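Local atomic coordinates of ribosome-binding factor A (Thermus thermophilus, PDB entry 2DYJ), a protein that assists the late maturation of the 30S ribosomal subunit, associating with free 30S subunits and being required for efficient processing of 16S rRNA. Residues P26-L31 / L59-R64; V33-L38 / S46-A51; R68-L73 / P83-L88. All blocks are in the same frame, centred on the assembly; numbering follows the deposited sequence.

Interaction 1 (P26-L31 / L59-R64); sequences PRLFLL and LRALSR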
ATOM      1  N   PRO A  26      12.262   8.212   6.600  1.00 25.50           N
ATOM      2  CA  PRO A  26      12.135   8.089   8.056  1.00 21.87           C
ATOM      3  C   PRO A  26      10.694   8.212   8.580  1.00 18.53           C
ATOM      4  O   PRO A  26      10.382   7.722   9.674  1.00 18.59           O
ATOM      5  CB  PRO A  26      13.066   9.186   8.588  1.00 28.21           C
ATOM      6  CG  PRO A  26      13.240  10.129   7.433  1.00 28.77           C
ATOM      7  CD  PRO A  26      13.267   9.229   6.240  1.00 26.55           C
ATOM      8  N   ARG A  27       9.826   8.850   7.802  1.00 18.35           N
ATOM      9  CA  ARG A  27       8.425   8.999   8.185  1.00 15.87           C
ATOM     10  C   ARG A  27       7.728   7.637   8.186  1.00 18.03           C
ATOM     11  O   ARG A  27       6.653   7.475   8.764  1.00 18.87           O
ATOM     12  CB  ARG A  27       7.715   9.943   7.215  1.00 18.81           C
ATOM     13  CG  ARG A  27       8.174  11.396   7.350  1.00 23.96           C
ATOM     14  CD  ARG A  27       7.545  12.302   6.295  1.00 18.91           C
ATOM     15  NE  ARG A  27       8.033  11.995   4.949  1.00 17.48           N
ATOM     16  CZ  ARG A  27       7.579  12.588   3.845  1.00 22.80           C
ATOM     17  NH1 ARG A  27       6.624  13.515   3.924  1.00 16.10           N
ATOM     18  NH2 ARG A  27       8.081  12.269   2.664  1.00 19.14           N
ATOM     19  N   LEU A  28       8.361   6.649   7.560  1.00 13.43           N
ATOM     20  CA  LEU A  28       7.795   5.299   7.474  1.00 11.40           C
ATOM     21  C   LEU A  28       8.406   4.319   8.467  1.00 12.20           C
ATOM     22  O   LEU A  28       8.115   3.119   8.408  1.00 19.21           O
ATOM     23  CB  LEU A  28       8.003   4.739   6.059  1.00 11.55           C
ATOM     24  CG  LEU A  28       7.491   5.597   4.905  1.00 11.33           C
ATOM     25  CD1 LEU A  28       7.818   4.908   3.583  1.00 16.91           C
ATOM     26  CD2 LEU A  28       5.992   5.812   5.038  1.00 17.56           C
ATOM     27  N   PHE A  29       9.258   4.796   9.364  1.00 16.04           N
ATOM     28  CA  PHE A  29       9.891   3.884  10.324  1.00 15.60           C
ATOM     29  C   PHE A  29       8.825   3.221  11.213  1.00 20.11           C
ATOM     30  O   PHE A  29       7.964   3.897  11.773  1.00 13.70           O
ATOM     31  CB  PHE A  29      10.923   4.639  11.177  1.00 18.81           C
ATOM     32  CG  PHE A  29      11.619   3.774  12.201  1.00 27.96           C
ATOM     33  CD1 PHE A  29      12.143   2.531  11.844  1.00 32.11           C
ATOM     34  CD2 PHE A  29      11.731   4.190  13.524  1.00 34.11           C
ATOM     35  CE1 PHE A  29      12.770   1.712  12.792  1.00 38.46           C
ATOM     36  CE2 PHE A  29      12.357   3.377  14.483  1.00 26.69           C
ATOM     37  CZ  PHE A  29      12.875   2.141  14.117  1.00 32.14           C
ATOM     38  N   LEU A  30       8.883   1.894  11.300  1.00 16.53           N
ATOM     39  CA  LEU A  30       7.957   1.085  12.090  1.00 16.86           C
ATOM     40  C   LEU A  30       6.520   1.054  11.587  1.00 20.06           C
ATOM     41  O   LEU A  30       5.629   0.529  12.266  1.00 18.33           O
ATOM     42  CB  LEU A  30       7.957   1.529  13.552  1.00 17.72           C
ATOM     43  CG  LEU A  30       9.318   1.426  14.239  1.00 20.71           C
ATOM     44  CD1 LEU A  30       9.145   1.705  15.737  1.00 19.67           C
ATOM     45  CD2 LEU A  30       9.902   0.034  14.005  1.00 22.15           C
ATOM     46  N   LEU A  31       6.283   1.616  10.411  1.00 12.45           N
ATOM     47  CA  LEU A  31       4.933   1.599   9.851  1.00 18.90           C
ATOM     48  C   LEU A  31       4.581   0.191   9.398  1.00 22.63           C
ATOM     49  O   LEU A  31       5.434  -0.524   8.855  1.00 23.37           O
ATOM     50  CB  LEU A  31       4.830   2.527   8.635  1.00 18.29           C
ATOM     51  CG  LEU A  31       3.459   2.508   7.951  1.00 22.68           C
ATOM     52  CD1 LEU A  31       3.057   3.927   7.598  1.00 20.66           C
ATOM     53  CD2 LEU A  31       3.475   1.605   6.717  1.00 15.83           C
ATOM     54  N   LEU A  59       1.422   9.125   5.783  1.00 14.38           N
ATOM     55  CA  LEU A  59       0.529   9.040   4.637  1.00 11.80           C
ATOM     56  C   LEU A  59       1.074   9.884   3.492  1.00 13.75           C
ATOM     57  O   LEU A  59       0.941   9.507   2.336  1.00 12.81           O
ATOM     58  CB  LEU A  59      -0.899   9.485   5.021  1.00 15.09           C
ATOM     59  CG  LEU A  59      -1.593   8.611   6.080  1.00 21.90           C
ATOM     60  CD1 LEU A  59      -2.956   9.197   6.416  1.00 20.01           C
ATOM     61  CD2 LEU A  59      -1.759   7.189   5.567  1.00 19.10           C
ATOM     62  N   ARG A  60       1.725  11.003   3.805  1.00 15.26           N
ATOM     63  CA  ARG A  60       2.253  11.848   2.728  1.00 17.67           C
ATOM     64  C   ARG A  60       3.441  11.181   2.080  1.00 16.03           C
ATOM     65  O   ARG A  60       3.628  11.278   0.865  1.00 16.73           O
ATOM     66  CB  ARG A  60       2.685  13.219   3.246  1.00 18.04           C
ATOM     67  CG  ARG A  60       1.544  14.194   3.418  1.00 25.76           C
ATOM     68  CD  ARG A  60       2.100  15.612   3.565  1.00 29.41           C
ATOM     69  NE  ARG A  60       2.798  15.796   4.833  1.00 28.65           N
ATOM     70  CZ  ARG A  60       2.194  16.068   5.982  1.00 27.61           C
ATOM     71  NH1 ARG A  60       0.871  16.192   6.031  1.00 31.41           N
ATOM     72  NH2 ARG A  60       2.919  16.232   7.082  1.00 32.83           N
ATOM     73  N   ALA A  61       4.247  10.515   2.906  1.00 16.11           N
ATOM     74  CA  ALA A  61       5.436   9.813   2.432  1.00 16.61           C
ATOM     75  C   ALA A  61       5.060   8.686   1.476  1.00 18.91           C
ATOM     76  O   ALA A  61       5.718   8.486   0.442  1.00 15.15           O
ATOM     77  CB  ALA A  61       6.243   9.257   3.624  1.00 12.51           C
ATOM     78  N   LEU A  62       4.011   7.945   1.815  1.00 14.59           N
ATOM     79  CA  LEU A  62       3.558   6.854   0.950  1.00 10.36           C
ATOM     80  C   LEU A  62       2.991   7.428  -0.333  1.00  9.40           C
ATOM     81  O   LEU A  62       3.312   6.972  -1.437  1.00 12.04           O
ATOM     82  CB  LEU A  62       2.490   6.029   1.669  1.00 12.13           C
ATOM     83  CG  LEU A  62       3.006   5.210   2.851  1.00 14.78           C
ATOM     84  CD1 LEU A  62       1.814   4.754   3.732  1.00 14.82           C
ATOM     85  CD2 LEU A  62       3.810   4.013   2.302  1.00 13.32           C
ATOM     86  N   SER A  63       2.145   8.444  -0.195  1.00  8.60           N
ATOM     87  CA  SER A  63       1.538   9.079  -1.368  1.00 11.12           C
ATOM     88  C   SER A  63       2.632   9.582  -2.322  1.00 14.30           C
ATOM     89  O   SER A  63       2.524   9.461  -3.543  1.00 14.06           O
ATOM     90  CB  SER A  63       0.665  10.260  -0.927  1.00 15.13           C
ATOM     91  OG  SER A  63      -0.508   9.790  -0.293  1.00 19.58           O
ATOM     92  N   ARG A  64       3.689  10.150  -1.759  1.00 14.44           N
ATOM     93  CA  ARG A  64       4.768  10.663  -2.600  1.00 17.91           C
ATOM     94  C   ARG A  64       5.485   9.520  -3.298  1.00 18.41           C
ATOM     95  O   ARG A  64       5.975   9.678  -4.425  1.00 19.34           O
ATOM     96  CB  ARG A  64       5.767  11.462  -1.770  1.00 21.22           C
ATOM     97  CG  ARG A  64       6.916  12.019  -2.601  1.00 32.61           C
ATOM     98  CD  ARG A  64       7.879  12.807  -1.757  1.00 41.13           C
ATOM     99  NE  ARG A  64       9.048  13.226  -2.525  1.00 49.47           N
ATOM    100  CZ  ARG A  64      10.064  13.916  -2.017  1.00 52.35           C
ATOM    101  NH1 ARG A  64      10.053  14.271  -0.735  1.00 46.12           N
ATOM    102  NH2 ARG A  64      11.095  14.244  -2.787  1.00 49.46           N
TER

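Interaction 2 (V33-L38 / S46-A51); sequences VEAVRL and SVYVEA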
ATOM      1  N   VAL A  33       1.367  -2.347   7.452  1.00 16.95           N
ATOM      2  CA  VAL A  33       0.177  -2.358   6.626  1.00 14.30           C
ATOM      3  C   VAL A  33      -0.848  -3.264   7.298  1.00 19.76           C
ATOM      4  O   VAL A  33      -0.609  -4.451   7.488  1.00 24.17           O
ATOM      5  CB  VAL A  33       0.507  -2.880   5.227  1.00 17.51           C
ATOM      6  CG1 VAL A  33      -0.766  -2.964   4.395  1.00 17.40           C
ATOM      7  CG2 VAL A  33       1.531  -1.951   4.568  1.00 17.15           C
ATOM      8  N   GLU A  34      -1.989  -2.703   7.669  1.00 20.60           N
ATOM      9  CA  GLU A  34      -3.003  -3.498   8.353  1.00 24.47           C
ATOM     10  C   GLU A  34      -3.927  -4.225   7.390  1.00 23.02           C
ATOM     11  O   GLU A  34      -4.422  -5.314   7.694  1.00 24.08           O
ATOM     12  CB  GLU A  34      -3.853  -2.621   9.278  1.00 26.54           C
ATOM     13  CG  GLU A  34      -4.997  -3.405   9.934  1.00 42.91           C
ATOM     14  CD  GLU A  34      -6.251  -2.578  10.118  1.00 46.16           C
ATOM     15  OE1 GLU A  34      -7.321  -3.171  10.378  1.00 47.56           O
ATOM     16  OE2 GLU A  34      -6.168  -1.338  10.003  1.00 52.62           O
ATOM     17  N   ALA A  35      -4.172  -3.635   6.230  1.00 19.26           N
ATOM     18  CA  ALA A  35      -5.069  -4.280   5.279  1.00 17.12           C
ATOM     19  C   ALA A  35      -5.095  -3.505   3.975  1.00 16.92           C
ATOM     20  O   ALA A  35      -4.590  -2.394   3.908  1.00 15.48           O
ATOM     21  CB  ALA A  35      -6.472  -4.333   5.879  1.00 22.43           C
ATOM     22  N   VAL A  36      -5.650  -4.120   2.939  1.00 16.50           N
ATOM     23  CA  VAL A  36      -5.811  -3.465   1.642  1.00 13.95           C
ATOM     24  C   VAL A  36      -7.157  -3.913   1.121  1.00 20.23           C
ATOM     25  O   VAL A  36      -7.652  -4.983   1.490  1.00 22.72           O
ATOM     26  CB  VAL A  36      -4.704  -3.853   0.618  1.00 11.13           C
ATOM     27  CG1 VAL A  36      -3.330  -3.567   1.220  1.00 15.17           C
ATOM     28  CG2 VAL A  36      -4.826  -5.329   0.210  1.00 22.34           C
ATOM     29  N   ARG A  37      -7.762  -3.089   0.279  1.00 18.01           N
ATOM     30  CA  ARG A  37      -9.048  -3.422  -0.312  1.00 14.58           C
ATOM     31  C   ARG A  37      -9.005  -2.897  -1.739  1.00 15.16           C
ATOM     32  O   ARG A  37      -8.728  -1.720  -1.962  1.00 12.23           O
ATOM     33  CB  ARG A  37     -10.171  -2.753   0.475  1.00 17.77           C
ATOM     34  CG  ARG A  37     -11.562  -3.021  -0.077  1.00 31.34           C
ATOM     35  CD  ARG A  37     -12.572  -2.084   0.575  1.00 40.41           C
ATOM     36  NE  ARG A  37     -12.206  -0.685   0.348  1.00 48.61           N
ATOM     37  CZ  ARG A  37     -12.835   0.353   0.889  1.00 54.18           C
ATOM     38  NH1 ARG A  37     -13.873   0.158   1.697  1.00 53.29           N
ATOM     39  NH2 ARG A  37     -12.423   1.590   0.621  1.00 56.93           N
ATOM     40  N   LEU A  38      -9.247  -3.778  -2.702  1.00 15.33           N
ATOM     41  CA  LEU A  38      -9.220  -3.394  -4.113  1.00 16.41           C
ATOM     42  C   LEU A  38     -10.610  -2.959  -4.558  1.00 18.91           C
ATOM     43  O   LEU A  38     -11.610  -3.524  -4.106  1.00 14.74           O
ATOM     44  CB  LEU A  38      -8.748  -4.592  -4.948  1.00 27.88           C
ATOM     45  CG  LEU A  38      -8.167  -4.384  -6.347  1.00 28.57           C
ATOM     46  CD1 LEU A  38      -6.984  -3.442  -6.298  1.00 27.30           C
ATOM     47  CD2 LEU A  38      -7.745  -5.741  -6.912  1.00 33.27           C
ATOM     48  N   SER A  46      -6.923   0.444  -1.915  1.00 10.58           N
ATOM     49  CA  SER A  46      -6.899   1.274  -0.707  1.00  9.33           C
ATOM     50  C   SER A  46      -5.999   0.502   0.233  1.00 13.81           C
ATOM     51  O   SER A  46      -6.205  -0.694   0.448  1.00 12.33           O
ATOM     52  CB  SER A  46      -8.301   1.404  -0.108  1.00 11.33           C
ATOM     53  OG  SER A  46      -9.130   2.155  -0.972  1.00 14.45           O
ATOM     54  N   VAL A  47      -5.011   1.191   0.795  1.00  9.92           N
ATOM     55  CA  VAL A  47      -4.009   0.584   1.671  1.00 11.39           C
ATOM     56  C   VAL A  47      -4.120   1.226   3.039  1.00  8.21           C
ATOM     57  O   VAL A  47      -3.909   2.421   3.178  1.00 11.94           O
ATOM     58  CB  VAL A  47      -2.596   0.845   1.102  1.00 12.01           C
ATOM     59  CG1 VAL A  47      -1.544   0.123   1.947  1.00 12.96           C
ATOM     60  CG2 VAL A  47      -2.521   0.390  -0.377  1.00 12.29           C
ATOM     61  N   TYR A  48      -4.475   0.429   4.042  1.00 16.57           N
ATOM     62  CA  TYR A  48      -4.671   0.935   5.405  1.00 15.16           C
ATOM     63  C   TYR A  48      -3.425   0.678   6.245  1.00 14.35           C
ATOM     64  O   TYR A  48      -3.002  -0.459   6.419  1.00 14.92           O
ATOM     65  CB  TYR A  48      -5.900   0.251   5.999  1.00 13.14           C
ATOM     66  CG  TYR A  48      -7.146   0.464   5.160  1.00 14.08           C
ATOM     67  CD1 TYR A  48      -7.937   1.607   5.309  1.00 11.25           C
ATOM     68  CD2 TYR A  48      -7.485  -0.437   4.152  1.00 12.47           C
ATOM     69  CE1 TYR A  48      -9.029   1.841   4.459  1.00 15.83           C
ATOM     70  CE2 TYR A  48      -8.571  -0.212   3.308  1.00 12.99           C
ATOM     71  CZ  TYR A  48      -9.334   0.923   3.463  1.00 16.83           C
ATOM     72  OH  TYR A  48     -10.398   1.123   2.613  1.00 16.37           O
ATOM     73  N   VAL A  49      -2.843   1.745   6.780  1.00 13.04           N
ATOM     74  CA  VAL A  49      -1.601   1.601   7.522  1.00 13.20           C
ATOM     75  C   VAL A  49      -1.596   2.108   8.956  1.00 17.36           C
ATOM     76  O   VAL A  49      -2.363   3.007   9.314  1.00 17.03           O
ATOM     77  CB  VAL A  49      -0.466   2.329   6.775  1.00 18.00           C
ATOM     78  CG1 VAL A  49      -0.301   1.736   5.398  1.00 15.04           C
ATOM     79  CG2 VAL A  49      -0.791   3.827   6.658  1.00 13.86           C
ATOM     80  N   GLU A  50      -0.714   1.524   9.764  1.00 17.81           N
ATOM     81  CA  GLU A  50      -0.546   1.949  11.156  1.00 19.78           C
ATOM     82  C   GLU A  50       0.824   2.629  11.252  1.00 15.83           C
ATOM     83  O   GLU A  50       1.864   1.979  11.110  1.00 14.34           O
ATOM     84  CB  GLU A  50      -0.584   0.753  12.120  1.00 17.11           C
ATOM     85  CG  GLU A  50      -0.191   1.138  13.577  1.00 22.17           C
ATOM     86  CD  GLU A  50       0.019  -0.061  14.512  1.00 29.35           C
ATOM     87  OE1 GLU A  50       0.196  -1.190  14.016  1.00 32.03           O
ATOM     88  OE2 GLU A  50       0.028   0.126  15.753  1.00 31.10           O
ATOM     89  N   ALA A  51       0.828   3.938  11.469  1.00 16.01           N
ATOM     90  CA  ALA A  51       2.085   4.669  11.580  1.00 18.47           C
ATOM     91  C   ALA A  51       2.529   4.700  13.026  1.00 22.51           C
ATOM     92  O   ALA A  51       1.710   4.687  13.943  1.00 21.29           O
ATOM     93  CB  ALA A  51       1.925   6.100  11.059  1.00 17.62           C
TER

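Interaction 3 (R68-L73 / P83-L88); sequences RLVAAL and PRLEFL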
ATOM      1  N   ARG A  68       6.668   4.901  -7.444  1.00 17.54           N
ATOM      2  CA  ARG A  68       7.749   3.930  -7.249  1.00 16.62           C
ATOM      3  C   ARG A  68       7.191   2.642  -6.652  1.00 17.14           C
ATOM      4  O   ARG A  68       7.664   1.548  -6.952  1.00 12.48           O
ATOM      5  CB  ARG A  68       8.822   4.488  -6.300  1.00 19.21           C
ATOM      6  CG  ARG A  68       9.343   5.864  -6.684  1.00 33.49           C
ATOM      7  CD  ARG A  68       9.892   6.608  -5.460  1.00 42.05           C
ATOM      8  NE  ARG A  68      10.056   8.034  -5.729  1.00 51.90           N
ATOM      9  CZ  ARG A  68      10.001   8.990  -4.805  1.00 54.40           C
ATOM     10  NH1 ARG A  68       9.783   8.678  -3.529  1.00 45.23           N
ATOM     11  NH2 ARG A  68      10.159  10.263  -5.161  1.00 53.00           N
ATOM     12  N   LEU A  69       6.177   2.753  -5.801  1.00 12.52           N
ATOM     13  CA  LEU A  69       5.609   1.552  -5.196  1.00  9.49           C
ATOM     14  C   LEU A  69       4.804   0.757  -6.212  1.00 12.00           C
ATOM     15  O   LEU A  69       4.845  -0.481  -6.202  1.00 11.85           O
ATOM     16  CB  LEU A  69       4.716   1.908  -3.996  1.00 10.10           C
ATOM     17  CG  LEU A  69       5.448   2.323  -2.721  1.00 12.05           C
ATOM     18  CD1 LEU A  69       4.446   2.833  -1.666  1.00 10.08           C
ATOM     19  CD2 LEU A  69       6.225   1.134  -2.185  1.00 17.67           C
ATOM     20  N   VAL A  70       4.081   1.445  -7.102  1.00  6.64           N
ATOM     21  CA  VAL A  70       3.310   0.715  -8.096  1.00 11.46           C
ATOM     22  C   VAL A  70       4.281   0.019  -9.060  1.00 16.06           C
ATOM     23  O   VAL A  70       4.040  -1.109  -9.498  1.00 13.14           O
ATOM     24  CB  VAL A  70       2.329   1.645  -8.846  1.00 14.17           C
ATOM     25  CG1 VAL A  70       1.698   0.919 -10.029  1.00 14.58           C
ATOM     26  CG2 VAL A  70       1.200   2.070  -7.876  1.00  7.64           C
ATOM     27  N   ALA A  71       5.387   0.695  -9.355  1.00 16.20           N
ATOM     28  CA  ALA A  71       6.420   0.142 -10.234  1.00 18.93           C
ATOM     29  C   ALA A  71       6.977  -1.144  -9.606  1.00 18.96           C
ATOM     30  O   ALA A  71       7.231  -2.125 -10.308  1.00 22.96           O
ATOM     31  CB  ALA A  71       7.549   1.161 -10.416  1.00 15.90           C
ATOM     32  N   ALA A  72       7.167  -1.116  -8.281  1.00 18.36           N
ATOM     33  CA  ALA A  72       7.685  -2.243  -7.515  1.00 19.44           C
ATOM     34  C   ALA A  72       6.709  -3.400  -7.524  1.00 22.02           C
ATOM     35  O   ALA A  72       7.102  -4.573  -7.603  1.00 22.70           O
ATOM     36  CB  ALA A  72       7.982  -1.815  -6.069  1.00 20.08           C
ATOM     37  N   LEU A  73       5.428  -3.080  -7.421  1.00 17.87           N
ATOM     38  CA  LEU A  73       4.416  -4.115  -7.451  1.00 19.16           C
ATOM     39  C   LEU A  73       4.358  -4.714  -8.844  1.00 19.07           C
ATOM     40  O   LEU A  73       4.189  -5.912  -8.990  1.00 22.54           O
ATOM     41  CB  LEU A  73       3.039  -3.543  -7.104  1.00 18.53           C
ATOM     42  CG  LEU A  73       2.818  -3.092  -5.659  1.00 21.23           C
ATOM     43  CD1 LEU A  73       1.370  -2.588  -5.498  1.00 19.00           C
ATOM     44  CD2 LEU A  73       3.068  -4.259  -4.722  1.00 18.57           C
ATOM     45  N   PRO A  83      -3.185  -1.644  -9.914  1.00 17.57           N
ATOM     46  CA  PRO A  83      -4.059  -0.585  -9.405  1.00 15.78           C
ATOM     47  C   PRO A  83      -3.225   0.574  -8.894  1.00 16.81           C
ATOM     48  O   PRO A  83      -2.031   0.412  -8.593  1.00 15.08           O
ATOM     49  CB  PRO A  83      -4.810  -1.270  -8.272  1.00 13.78           C
ATOM     50  CG  PRO A  83      -3.833  -2.275  -7.768  1.00 21.99           C
ATOM     51  CD  PRO A  83      -3.200  -2.825  -9.029  1.00 20.46           C
ATOM     52  N   ARG A  84      -3.831   1.752  -8.811  1.00 11.53           N
ATOM     53  CA  ARG A  84      -3.109   2.890  -8.269  1.00 15.09           C
ATOM     54  C   ARG A  84      -3.379   2.773  -6.785  1.00 14.63           C
ATOM     55  O   ARG A  84      -4.345   2.127  -6.397  1.00 14.95           O
ATOM     56  CB  ARG A  84      -3.633   4.212  -8.833  1.00 12.74           C
ATOM     57  CG  ARG A  84      -3.493   4.298 -10.353  1.00 15.35           C
ATOM     58  CD  ARG A  84      -2.151   3.730 -10.850  1.00 11.03           C
ATOM     59  NE  ARG A  84      -0.988   4.429 -10.295  1.00 10.84           N
ATOM     60  CZ  ARG A  84       0.212   4.430 -10.888  1.00 23.80           C
ATOM     61  NH1 ARG A  84       0.379   3.774 -12.032  1.00 18.82           N
ATOM     62  NH2 ARG A  84       1.243   5.079 -10.354  1.00 16.96           N
ATOM     63  N   LEU A  85      -2.541   3.387  -5.955  1.00 13.88           N
ATOM     64  CA  LEU A  85      -2.679   3.250  -4.506  1.00 11.23           C
ATOM     65  C   LEU A  85      -3.214   4.464  -3.768  1.00 11.69           C
ATOM     66  O   LEU A  85      -2.808   5.586  -4.047  1.00  9.35           O
ATOM     67  CB  LEU A  85      -1.319   2.901  -3.911  1.00  9.61           C
ATOM     68  CG  LEU A  85      -0.582   1.829  -4.738  1.00 15.22           C
ATOM     69  CD1 LEU A  85       0.887   1.672  -4.267  1.00 13.80           C
ATOM     70  CD2 LEU A  85      -1.332   0.508  -4.579  1.00 11.19           C
ATOM     71  N   GLU A  86      -4.111   4.217  -2.813  1.00 10.27           N
ATOM     72  CA  GLU A  86      -4.666   5.278  -1.984  1.00 11.51           C
ATOM     73  C   GLU A  86      -4.266   4.885  -0.562  1.00 11.53           C
ATOM     74  O   GLU A  86      -4.535   3.760  -0.142  1.00 12.26           O
ATOM     75  CB  GLU A  86      -6.188   5.304  -2.119  1.00 15.95           C
ATOM     76  CG  GLU A  86      -6.855   6.316  -1.215  1.00 17.15           C
ATOM     77  CD  GLU A  86      -8.361   6.138  -1.161  1.00 22.51           C
ATOM     78  OE1 GLU A  86      -8.843   5.021  -1.453  1.00 17.18           O
ATOM     79  OE2 GLU A  86      -9.056   7.113  -0.802  1.00 21.79           O
ATOM     80  N   PHE A  87      -3.618   5.788   0.176  1.00 10.41           N
ATOM     81  CA  PHE A  87      -3.183   5.442   1.523  1.00 10.40           C
ATOM     82  C   PHE A  87      -4.073   6.063   2.581  1.00 12.69           C
ATOM     83  O   PHE A  87      -4.303   7.273   2.578  1.00 10.43           O
ATOM     84  CB  PHE A  87      -1.742   5.871   1.707  1.00 12.75           C
ATOM     85  CG  PHE A  87      -0.815   5.204   0.724  1.00  9.51           C
ATOM     86  CD1 PHE A  87      -0.360   3.915   0.954  1.00  8.10           C
ATOM     87  CD2 PHE A  87      -0.432   5.866  -0.447  1.00 11.53           C
ATOM     88  CE1 PHE A  87       0.483   3.273   0.017  1.00 13.86           C
ATOM     89  CE2 PHE A  87       0.410   5.238  -1.391  1.00  9.25           C
ATOM     90  CZ  PHE A  87       0.863   3.942  -1.150  1.00 14.16           C
ATOM     91  N   LEU A  88      -4.553   5.216   3.487  1.00 12.06           N
ATOM     92  CA  LEU A  88      -5.462   5.648   4.548  1.00 10.70           C
ATOM     93  C   LEU A  88      -5.015   5.159   5.919  1.00 11.93           C
ATOM     94  O   LEU A  88      -4.266   4.196   6.041  1.00 13.26           O
ATOM     95  CB  LEU A  88      -6.871   5.095   4.267  1.00 12.46           C
ATOM     96  CG  LEU A  88      -7.485   5.494   2.911  1.00 13.78           C
ATOM     97  CD1 LEU A  88      -8.670   4.613   2.566  1.00 22.60           C
ATOM     98  CD2 LEU A  88      -7.914   6.957   2.970  1.00 24.16           C
TER

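Interaction 1 (P26-L31 / L59-R64)
Arg-27 lays its guanidinium over Ala-61, whose methyl carbon stands against one face of the flat group, off its centre, with CB 3.5 Å from Arg-27 NE. An alanine suits this position: because it offers only a methyl, the arginine plane can settle close to the helix. Beside it, Leu-28 brings the same methyl its branch CD2, which lies 3.7 Å from Ala-61 CB and also 3.7 Å from Leu-62 CG. The side chains of Leu-28 and Leu-62 are set obliquely to each other. Leu-31 and Leu-62 instead meet end on, CD1 to CD1 at 4.1 Å.

Two arginines of the helix, Arg-60 and Arg-64, come near the Arg-27 head. Arg-27 NH1 is 4.5 Å from Arg-60 NE, and Arg-27 NH2 is 4.4 Å from Arg-64 NH1. Asp-25 forms a salt bridge with Arg-27 NH2 and probably offsets some of this gathered positive charge. The bend at chi3 (-68°) in the Arg-27 chain lets the head lie with one face on the Ala-61 methyl.

The loop itself is held in shape by a short 3-10 turn at 26-28 and a type II beta turn from Leu-28 to Leu-31, the latter closed by Leu-31 N to Leu-28 O at 3.1 Å. Together they present Arg-27, Leu-28 and Leu-31 to the helix. Farther in, Leu-31 and Leu-62 both rest on Val-49 and on Ile-20 of helix 5-21. The loop leading into the first strand is thus packed on the helix that follows the second, an arrangement consistent with the alpha-beta-beta-alpha-alpha-beta order of a type II KH domain.

Interaction 2 (V33-L38 / S46-A51)
Tyr-48 turns CG away from its own carbonyl carbon (chi1 -57°), while the Arg-37 chain starts out extended and then bends at chi3 (58°), which sets one face of its guanidinium against the tyrosine hydroxyl. The two belong to neighbouring strands of an antiparallel beta hairpin, within the three-stranded sheet of this KH-like fold. Tyr-48 OH lies over that face, 2.9 Å from Arg-37 NH2, and the planes of ring and guanidinium stand 81° apart; with the oxygen above the plane, the N-H groups are poorly aimed for a hydrogen bond. Along its edge the ring also borders Ala-35 and Val-36.

A classic bulge interrupts the pairing: Glu-34 and Ala-35 both face Tyr-48, whose carbonyl oxygen accepts Glu-34 N at 2.8 Å and, weakly, Ala-35 N at 3.4 Å. Tyr-48 N returns a bond to Ala-35 O, and from there the regular alternation runs on through the non-hydrogen-bonded pair Val-36 with Val-47 to the hydrogen-bonded pair Arg-37 with Ser-46.

The face opposite Ala-35, Arg-37, Ser-46 and Tyr-48 carries Val-33, Val-36, Val-47 and Val-49, beta-branched residues well suited to strands. Val-47 CG1 packs 4.0 Å from Val-33 CG1, and helix 5-21 lies against this face through Ile-20 and Leu-16. Ser-46 OG is hydrogen-bonded to Glu-86 OE1 of strand 84-89, while Ser-46 O takes Arg-37 N and also a CA-H...O contact from Val-36 CA, 3.0 Å away.

Interaction 3 (R68-L73 / P83-L88)
Leu-69 opens the contact by reaching two residues of the strand: its CB lies 3.8 Å from Leu-85 CD1, and its CD1 lies 3.8 Å from Phe-87 CZ. The leucine branch comes to the phenyl ring obliquely. One side chain thus spans Leu-85 and Phe-87, alternate residues that point to the same, helix-covered side of the sheet.

Val-70 follows and divides its two methyls between an apolar and a charged neighbour. CG2 approaches Leu-85 CG at 3.6 Å, where the two side chains run antiparallel, each passing alongside the other. CG1 sits over one face of the Arg-84 guanidinium, toward its rim, 3.7 Å from Arg-84 NH1. Arg-84 leaves the strand pointing away from the helix, but its chain folds back through bends at chi2 (-41°) and chi3 (-60°), which bring the head onto the valine. There Arg-84 NH2 forms a salt bridge with Glu-66, at the start of the same helix; the other carboxylate oxygen of Glu-66 accepts a hydrogen bond from Leu-85 N.

One turn on from Leu-69, Leu-73 closes the row, its CD1 4.2 Å from Leu-85 CD2; the same leucine also touches Ala-15 and Leu-16 of helix 5-21. The helix therefore rests on the sheet through Leu-69, Val-70 and Leu-73, with an angle of 127° between helix and strand directions.

The chemistry is almost wholly apolar, and Pro-83 O, 3.7 Å from Val-70 CG2, is buried without a polar partner. Close fit and exclusion of water, rather than directed bonds, probably hold these two segments together, while Glu-66, from the first turn of the helix, adds polar ties to the beginning of the strand.

Interaction 2 joins two strands mainly by backbone hydrogen bonds; interaction 1 sets a loop on a helix, and interaction 3 a helix on the sheet, both by side-chain packing. Interaction 3 is buried and the others partly so, but the centres of interactions 2 and 3 lie about 6 Å from the chain centre, against about 11 Å for interaction 1. Val-47 N probably bonds to Glu-86 O at 2.8 Å, making interactions 2 and 3 parts of one sheet. Leu-62 of interaction 1 touches both Val-49 and Phe-87. In interaction 1 the arginine's acid partner, Asp-25, comes from its own loop, whereas in interaction 3 Glu-66 reaches from the helix to Arg-84.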